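Synaptotagmin-1 (Arabidopsis thaliana, PDB 7AS6) probably binds phospholipids and calcium through its C2 domains, this chain being the C2A domain, and helps maintain plasma membrane integrity during freezing and osmotic stress. Local coordinates at residues H11-R16 against E133-Y138; V15-L20 against L54-N59; T71-F76 against M92-L97. One frame throughout, in Å; residues are numbered along the deposited sequence.

Contact 1: H11-R16 against E133-Y138; sequences HVKVVR and EVELLY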
# COMPACT_ATOMS: atom_id res chain seq x y z
N HIS A 11 -10.92 -4.58 -2.66
CA HIS A 11 -9.86 -5.57 -2.52
C HIS A 11 -8.58 -4.93 -3.02
O HIS A 11 -8.51 -4.51 -4.18
CB HIS A 11 -10.18 -6.84 -3.30
CG HIS A 11 -11.43 -7.54 -2.84
ND1 HIS A 11 -11.41 -8.62 -1.98
CD2 HIS A 11 -12.74 -7.30 -3.10
CE1 HIS A 11 -12.65 -9.02 -1.75
NE2 HIS A 11 -13.47 -8.23 -2.42
N VAL A 12 -7.58 -4.83 -2.13
CA VAL A 12 -6.30 -4.16 -2.39
C VAL A 12 -5.23 -5.23 -2.42
O VAL A 12 -5.01 -5.94 -1.44
CB VAL A 12 -5.96 -3.12 -1.31
CG1 VAL A 12 -4.68 -2.39 -1.69
CG2 VAL A 12 -7.10 -2.15 -1.12
N LYS A 13 -4.57 -5.37 -3.55
CA LYS A 13 -3.48 -6.30 -3.67
C LYS A 13 -2.21 -5.48 -3.70
O LYS A 13 -2.09 -4.55 -4.51
CB LYS A 13 -3.61 -7.18 -4.92
CG LYS A 13 -2.62 -8.35 -4.94
CD LYS A 13 -2.71 -9.14 -6.24
CE LYS A 13 -2.62 -10.63 -6.01
NZ LYS A 13 -2.98 -11.37 -7.26
N VAL A 14 -1.28 -5.78 -2.80
CA VAL A 14 0.07 -5.24 -2.88
C VAL A 14 0.89 -6.23 -3.70
O VAL A 14 1.19 -7.34 -3.25
CB VAL A 14 0.69 -5.00 -1.50
CG1 VAL A 14 2.12 -4.46 -1.66
CG2 VAL A 14 -0.16 -4.02 -0.72
N VAL A 15 1.29 -5.81 -4.89
CA VAL A 15 1.91 -6.72 -5.84
C VAL A 15 3.40 -6.79 -5.58
O VAL A 15 3.92 -7.84 -5.18
CB VAL A 15 1.62 -6.30 -7.29
CG1 VAL A 15 2.30 -7.25 -8.26
CG2 VAL A 15 0.12 -6.26 -7.53
N ARG A 16 4.10 -5.68 -5.83
CA ARG A 16 5.55 -5.65 -5.67
C ARG A 16 6.01 -4.21 -5.50
O ARG A 16 5.27 -3.26 -5.76
CB ARG A 16 6.24 -6.31 -6.87
CG ARG A 16 6.09 -5.55 -8.18
CD ARG A 16 6.56 -6.38 -9.39
NE ARG A 16 5.52 -6.43 -10.42
CZ ARG A 16 4.79 -7.50 -10.73
NH1 ARG A 16 4.99 -8.65 -10.10
NH2 ARG A 16 3.85 -7.43 -11.67
N GLU A 133 3.71 -1.22 -6.88
CA GLU A 133 2.65 -1.66 -7.80
C GLU A 133 1.55 -2.35 -7.01
O GLU A 133 1.82 -3.27 -6.23
CB GLU A 133 3.20 -2.58 -8.88
CG GLU A 133 4.32 -1.91 -9.68
CD GLU A 133 4.71 -2.65 -10.94
OE1 GLU A 133 4.19 -3.77 -11.17
OE2 GLU A 133 5.54 -2.11 -11.71
N VAL A 134 0.31 -1.88 -7.19
CA VAL A 134 -0.84 -2.37 -6.44
C VAL A 134 -2.00 -2.58 -7.40
O VAL A 134 -1.98 -2.13 -8.55
CB VAL A 134 -1.25 -1.41 -5.30
CG1 VAL A 134 -0.05 -1.00 -4.45
CG2 VAL A 134 -1.92 -0.20 -5.88
N GLU A 135 -3.04 -3.27 -6.92
CA GLU A 135 -4.28 -3.47 -7.67
C GLU A 135 -5.46 -3.22 -6.76
O GLU A 135 -5.40 -3.49 -5.55
CB GLU A 135 -4.45 -4.87 -8.22
CG GLU A 135 -3.55 -5.28 -9.34
CD GLU A 135 -3.84 -6.72 -9.75
OE1 GLU A 135 -4.98 -7.18 -9.47
OE2 GLU A 135 -2.93 -7.38 -10.31
N LEU A 136 -6.54 -2.73 -7.34
CA LEU A 136 -7.78 -2.54 -6.61
C LEU A 136 -8.89 -3.26 -7.34
O LEU A 136 -8.96 -3.22 -8.57
CB LEU A 136 -8.13 -1.06 -6.47
CG LEU A 136 -7.10 -0.10 -5.88
CD1 LEU A 136 -7.73 1.28 -5.76
CD2 LEU A 136 -6.60 -0.58 -4.53
N LEU A 137 -9.76 -3.93 -6.58
CA LEU A 137 -10.99 -4.51 -7.11
C LEU A 137 -12.13 -4.06 -6.21
O LEU A 137 -12.18 -4.45 -5.04
CB LEU A 137 -10.91 -6.03 -7.20
CG LEU A 137 -12.24 -6.70 -7.58
CD1 LEU A 137 -12.68 -6.26 -8.97
CD2 LEU A 137 -12.14 -8.21 -7.50
N TYR A 138 -13.04 -3.25 -6.74
CA TYR A 138 -14.14 -2.74 -5.95
C TYR A 138 -15.37 -3.60 -6.17
O TYR A 138 -15.84 -3.75 -7.30
CB TYR A 138 -14.44 -1.28 -6.30
CG TYR A 138 -15.58 -0.72 -5.50
CD1 TYR A 138 -15.59 -0.81 -4.12
CD2 TYR A 138 -16.66 -0.10 -6.13
CE1 TYR A 138 -16.63 -0.31 -3.38
CE2 TYR A 138 -17.72 0.41 -5.39
CZ TYR A 138 -17.69 0.29 -4.01
OH TYR A 138 -18.72 0.79 -3.24
O HOH W 1 -1.68 -9.73 -9.89
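CG of Arg-16 is wedged between its own backbone N and carbonyl carbon (chi1 67°), while CG of Glu-133 turns back beside its backbone N; both side chains leave the same face of the sheet, and these torsions then steer their charged ends together in a salt bridge beside a classic beta bulge of the C2 beta sandwich. NE of Arg-16 reaches OE1 of Glu-133 at 3.1 Å, coming from above the carboxylate plane, and the guanidinium and carboxylate planes stand 74° apart. CG1 of Val-15 lies over the centre of that guanidinium, 3.4 Å above its plane, and Glu-57 takes NH1 in a second salt bridge. The evidence for the bulge is that Val-15 and Arg-16 both face Glu-133: the carbonyl O of Glu-133 accepts from Val-15 N at 2.9 Å and, weakly, from Arg-16 N at 3.3 Å. Elsewhere the strands run antiparallel at 163°, with His-11 and Leu-137, and Lys-13 and Glu-135, as hydrogen-bonded pairs. Val-12 and Leu-136 form a non-hydrogen-bonded pair whose side chains lie side by side, CG2 of Val-12 touching CD2 of Leu-136 at 3.8 Å; Leu-74 of the second sheet packs on both, making this the face turned into the sandwich. The other face carries Lys-13, Glu-135, Leu-137 and His-11, whose side chain is about 3 Å from a bound nickel ion. There a water donates to OE2 of Glu-135 at 2.7 Å and accepts a weak bond from NZ of Lys-13 at 3.4 Å.

Contact 2: V15-L20 against L54-N59; sequences VRAVGL and LNPEWN. With EDO (1,2-ethanediol), chain G.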
# COMPACT_ATOMS: atom_id res chain seq x y z
N VAL A 15 1.29 -5.81 -4.89
CA VAL A 15 1.91 -6.72 -5.84
C VAL A 15 3.40 -6.79 -5.58
O VAL A 15 3.92 -7.84 -5.18
CB VAL A 15 1.62 -6.30 -7.29
CG1 VAL A 15 2.30 -7.25 -8.26
CG2 VAL A 15 0.12 -6.26 -7.53
N ARG A 16 4.10 -5.68 -5.83
CA ARG A 16 5.55 -5.65 -5.67
C ARG A 16 6.01 -4.21 -5.50
O ARG A 16 5.27 -3.26 -5.76
CB ARG A 16 6.24 -6.31 -6.87
CG ARG A 16 6.09 -5.55 -8.18
CD ARG A 16 6.56 -6.38 -9.39
NE ARG A 16 5.52 -6.43 -10.42
CZ ARG A 16 4.79 -7.50 -10.73
NH1 ARG A 16 4.99 -8.65 -10.10
NH2 ARG A 16 3.85 -7.43 -11.67
N ALA A 17 7.26 -4.06 -5.05
CA ALA A 17 7.99 -2.82 -5.14
C ALA A 17 9.21 -3.06 -6.02
O ALA A 17 9.74 -4.17 -6.09
CB ALA A 17 8.43 -2.29 -3.78
N VAL A 18 9.62 -2.01 -6.73
CA VAL A 18 10.72 -2.09 -7.68
C VAL A 18 11.65 -0.92 -7.43
O VAL A 18 11.19 0.22 -7.30
CB VAL A 18 10.22 -2.09 -9.13
CG1 VAL A 18 11.38 -2.04 -10.10
CG2 VAL A 18 9.38 -3.32 -9.39
N GLY A 19 12.94 -1.20 -7.36
CA GLY A 19 13.91 -0.13 -7.29
C GLY A 19 14.01 0.57 -5.95
O GLY A 19 14.34 1.76 -5.92
N LEU A 20 13.73 -0.13 -4.86
CA LEU A 20 13.85 0.47 -3.53
C LEU A 20 15.30 0.88 -3.26
O LEU A 20 16.24 0.26 -3.76
CB LEU A 20 13.38 -0.50 -2.46
CG LEU A 20 11.91 -0.91 -2.51
CD1 LEU A 20 11.59 -1.79 -1.31
CD2 LEU A 20 11.02 0.32 -2.53
N LEU A 54 15.45 -5.47 -2.40
CA LEU A 54 15.05 -4.16 -2.89
C LEU A 54 14.00 -4.24 -3.99
O LEU A 54 13.49 -3.19 -4.42
CB LEU A 54 16.26 -3.39 -3.42
CG LEU A 54 17.41 -3.20 -2.43
CD1 LEU A 54 18.54 -2.47 -3.12
CD2 LEU A 54 16.96 -2.44 -1.19
N ASN A 55 13.66 -5.44 -4.45
CA ASN A 55 12.57 -5.65 -5.41
C ASN A 55 11.59 -6.69 -4.87
O ASN A 55 11.35 -7.73 -5.48
CB ASN A 55 13.14 -6.09 -6.76
CG ASN A 55 14.08 -5.05 -7.33
OD1 ASN A 55 13.65 -4.04 -7.87
ND2 ASN A 55 15.37 -5.28 -7.16
N PRO A 56 11.00 -6.42 -3.71
CA PRO A 56 10.12 -7.41 -3.09
C PRO A 56 8.91 -7.71 -3.96
O PRO A 56 8.35 -6.83 -4.62
CB PRO A 56 9.70 -6.73 -1.79
CG PRO A 56 9.78 -5.28 -2.13
CD PRO A 56 10.95 -5.13 -3.01
N GLU A 57 8.49 -8.97 -3.93
CA GLU A 57 7.26 -9.45 -4.54
C GLU A 57 6.37 -10.02 -3.44
O GLU A 57 6.74 -11.02 -2.82
CB GLU A 57 7.59 -10.51 -5.57
CG GLU A 57 6.41 -10.97 -6.34
CD GLU A 57 6.48 -10.51 -7.77
OE1 GLU A 57 7.57 -10.05 -8.19
OE2 GLU A 57 5.45 -10.60 -8.47
N TRP A 58 5.23 -9.37 -3.18
CA TRP A 58 4.30 -9.78 -2.13
C TRP A 58 3.08 -10.51 -2.68
O TRP A 58 2.81 -11.65 -2.29
CB TRP A 58 3.80 -8.58 -1.34
CG TRP A 58 4.79 -7.94 -0.44
CD1 TRP A 58 5.15 -8.35 0.80
CD2 TRP A 58 5.51 -6.73 -0.68
NE1 TRP A 58 6.06 -7.49 1.34
CE2 TRP A 58 6.30 -6.48 0.45
CE3 TRP A 58 5.56 -5.83 -1.75
CZ2 TRP A 58 7.15 -5.39 0.54
CZ3 TRP A 58 6.39 -4.74 -1.66
CH2 TRP A 58 7.17 -4.52 -0.51
N ASN A 59 2.32 -9.85 -3.55
CA ASN A 59 1.03 -10.36 -4.03
C ASN A 59 0.10 -10.68 -2.87
O ASN A 59 -0.54 -11.72 -2.81
CB ASN A 59 1.21 -11.57 -4.91
CG ASN A 59 1.76 -11.19 -6.24
OD1 ASN A 59 1.31 -10.22 -6.84
ND2 ASN A 59 2.79 -11.89 -6.67
C1 EDO G . 10.09 -13.28 -1.56
O1 EDO G . 8.67 -13.48 -1.78
C2 EDO G . 10.78 -12.79 -2.83
O2 EDO G . 10.22 -11.52 -3.21
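In this C2 sandwich, residues 15-20 and 54-59 pair strand 8-18 with the outermost strand 57-66 and carry the sheet into loops at the metal-binding end, with Leu-20 and Leu-54 near the loops. The Val-15 and Trp-58 end is irregular, as the carbonyl O of Val-15 shows: it is gripped twice, by Trp-58 N at 2.8 Å and Asn-59 N at 3.0 Å, both arriving from the same face of its plane. Next along, Arg-16 and Glu-57 form a non-hydrogen-bonded pair, and their side chains run alongside each other. CG of Glu-57 is anti to the backbone N (chi1 -175°) and the chain then bends at chi2, which brings OE2 to within 2.6 Å of Arg-16 NH1 in a salt bridge at the guanidinium edge; the two flat groups are 52° apart. With Glu-133 on NE, this guanidinium is held between two carboxylates. Trp-58 turns inward: its CZ3 meets CB of Ala-17 at 3.8 Å, CB of Pro-56 sits 3.6 Å above one ring face toward the rim, and its NE1 bonds to the carbonyl of Thr-48. Pro-56 O accepts Ala-17 N at 3.0 Å, and beyond it the backbone pairing gives way to a side-chain bond. OD1 of Asn-55 takes Gly-19 N at 3.0 Å, with the donor 37° out of the amide plane. Leu-20 N then bonds to Leu-54 O, while CD1 of Leu-20 packs on CD of Pro-56. On the outer edge, a 1,2-ethanediol probably left from crystallisation accepts through its O2 from Glu-57 N at 3.2 Å.

Contact 3: T71-F76 against M92-L97; sequences TQVLEF and MNVLAL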
# COMPACT_ATOMS: atom_id res chain seq x y z
N THR A 71 -14.63 10.30 -1.63
CA THR A 71 -13.77 11.05 -0.72
C THR A 71 -12.55 10.28 -0.26
O THR A 71 -11.49 10.89 -0.02
CB THR A 71 -14.57 11.48 0.52
OG1 THR A 71 -15.75 12.16 0.11
CG2 THR A 71 -13.73 12.40 1.41
N GLN A 72 -12.66 8.96 -0.12
CA GLN A 72 -11.68 8.17 0.63
C GLN A 72 -10.47 7.83 -0.22
O GLN A 72 -10.58 7.55 -1.42
CB GLN A 72 -12.32 6.89 1.15
CG GLN A 72 -13.08 7.09 2.43
CD GLN A 72 -13.71 5.81 2.90
OE1 GLN A 72 -14.44 5.16 2.15
NE2 GLN A 72 -13.44 5.43 4.14
N VAL A 73 -9.29 7.87 0.41
CA VAL A 73 -8.04 7.57 -0.27
C VAL A 73 -7.27 6.55 0.56
O VAL A 73 -7.36 6.53 1.79
CB VAL A 73 -7.18 8.84 -0.51
CG1 VAL A 73 -8.05 9.98 -1.05
CG2 VAL A 73 -6.52 9.28 0.74
N LEU A 74 -6.55 5.68 -0.13
CA LEU A 74 -5.64 4.74 0.52
C LEU A 74 -4.27 5.40 0.65
O LEU A 74 -3.85 6.15 -0.23
CB LEU A 74 -5.52 3.46 -0.29
CG LEU A 74 -6.77 2.58 -0.28
CD1 LEU A 74 -6.73 1.65 -1.47
CD2 LEU A 74 -6.85 1.79 1.02
N GLU A 75 -3.59 5.11 1.74
CA GLU A 75 -2.20 5.52 1.91
C GLU A 75 -1.34 4.28 2.06
O GLU A 75 -1.60 3.45 2.93
CB GLU A 75 -2.06 6.42 3.13
CG GLU A 75 -0.76 7.17 3.18
CD GLU A 75 -0.50 7.75 4.56
OE1 GLU A 75 -0.31 6.95 5.50
OE2 GLU A 75 -0.51 9.00 4.70
N PHE A 76 -0.36 4.13 1.18
CA PHE A 76 0.61 3.05 1.26
C PHE A 76 1.94 3.61 1.77
O PHE A 76 2.41 4.65 1.30
CB PHE A 76 0.83 2.40 -0.09
CG PHE A 76 -0.44 1.88 -0.72
CD1 PHE A 76 -0.80 0.54 -0.58
CD2 PHE A 76 -1.26 2.72 -1.44
CE1 PHE A 76 -1.98 0.05 -1.16
CE2 PHE A 76 -2.45 2.25 -2.01
CZ PHE A 76 -2.80 0.91 -1.88
N MET A 92 6.31 6.55 0.53
CA MET A 92 4.86 6.43 0.64
C MET A 92 4.20 7.11 -0.55
O MET A 92 4.83 7.87 -1.29
CB MET A 92 4.38 7.04 1.95
CG MET A 92 4.81 8.47 2.05
SD MET A 92 3.36 9.43 2.39
CE MET A 92 3.18 9.01 4.13
N ASN A 93 2.92 6.81 -0.72
CA ASN A 93 2.07 7.53 -1.66
C ASN A 93 0.61 7.24 -1.36
O ASN A 93 0.27 6.43 -0.49
CB ASN A 93 2.39 7.19 -3.12
CG ASN A 93 2.27 8.40 -4.01
OD1 ASN A 93 1.51 9.33 -3.72
ND2 ASN A 93 3.03 8.43 -5.09
N VAL A 94 -0.25 7.90 -2.11
CA VAL A 94 -1.67 7.88 -1.83
C VAL A 94 -2.39 7.43 -3.10
O VAL A 94 -1.83 7.46 -4.20
CB VAL A 94 -2.13 9.27 -1.35
CG1 VAL A 94 -2.58 10.12 -2.51
CG2 VAL A 94 -3.19 9.15 -0.29
N LEU A 95 -3.62 6.95 -2.93
CA LEU A 95 -4.39 6.46 -4.08
C LEU A 95 -5.87 6.60 -3.76
O LEU A 95 -6.40 5.88 -2.91
CB LEU A 95 -4.05 5.02 -4.41
CG LEU A 95 -4.91 4.39 -5.51
CD1 LEU A 95 -4.86 5.23 -6.77
CD2 LEU A 95 -4.49 2.96 -5.81
N ALA A 96 -6.54 7.52 -4.46
CA ALA A 96 -7.94 7.80 -4.18
C ALA A 96 -8.80 6.66 -4.68
O ALA A 96 -8.53 6.07 -5.73
CB ALA A 96 -8.37 9.11 -4.85
N LEU A 97 -9.85 6.35 -3.92
CA LEU A 97 -10.77 5.31 -4.36
C LEU A 97 -11.62 5.76 -5.55
O LEU A 97 -12.17 4.91 -6.25
CB LEU A 97 -11.66 4.86 -3.20
CG LEU A 97 -10.94 4.21 -2.02
CD1 LEU A 97 -11.94 3.51 -1.11
CD2 LEU A 97 -9.87 3.25 -2.51
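The phenyl ring of Phe-76 meets Leu-95 at its edge, CE2 lying 4.0 Å from CB of Leu-95 in the ring plane; Ile-35, Leu-110, Leu-132 and Val-134 supply further packing round the ring from the rest of the sandwich. In the amide of Asn-93, OD1 accepts from the neighbouring Val-94 N at 2.8 Å, side-on to the C=O (98°), and ND2 bonds to the carbonyl of Glu-111. At the carboxylate of Glu-75, CE of Met-92 comes to 3.7 Å from OE2, a contact without a hydrogen bond. These groups hang on an antiparallel beta hairpin of the C2 fold, its strands at 158°, in which Leu-74 with Leu-95 and Phe-76 with Asn-93 are the hydrogen-bonded pairs. Leu-74 N reaches the carbonyl O of Leu-95 at 2.8 Å, and past the last strand pair Leu-97 N still bonds to Gln-72 O at 2.9 Å. Leu-74 and Leu-97 meet about at right angles, CD1 of Leu-74 touching CD2 of Leu-97 at 3.7 Å. Val-94 is tightly packed as modelled: its chi1 of 91° is off a staggered value and its CG2 lies 3.5 Å from CG2 of Val-73, so its exact rotamer is doubtful. The hairpin is thus two-sided: Leu-74, Phe-76 and Leu-95 give it an apolar surface toward the opposite sheet, on which Asn-93 is accommodated with its amide hydrogen-bonded, whereas the outer face mixes Glu-75 with Val-73, Val-94 and Ala-96.

In the fold
Contacts 1 and 2 share Val-15 and Arg-16 on strand 8-18, which therefore pairs with strand 131-140 on one flank and 57-66 on the other; their centres are 13 Å apart. Contact 3 belongs to the second sheet and is nested in the chain between the segments of contact 1. The two sheets meet: CD1 of Leu-136 is 3.6 Å from CD2 of Leu-95, and CG1 of Val-12 is 3.7 Å from CE1 of Phe-76. Contacts 2 and 3 do not touch, their nearest atoms being about 8 Å apart. The side chain of Leu-54 (contact 2) is about 9 Å from a cadmium ion, that of His-11 (contact 1) about 3 Å from a nickel ion.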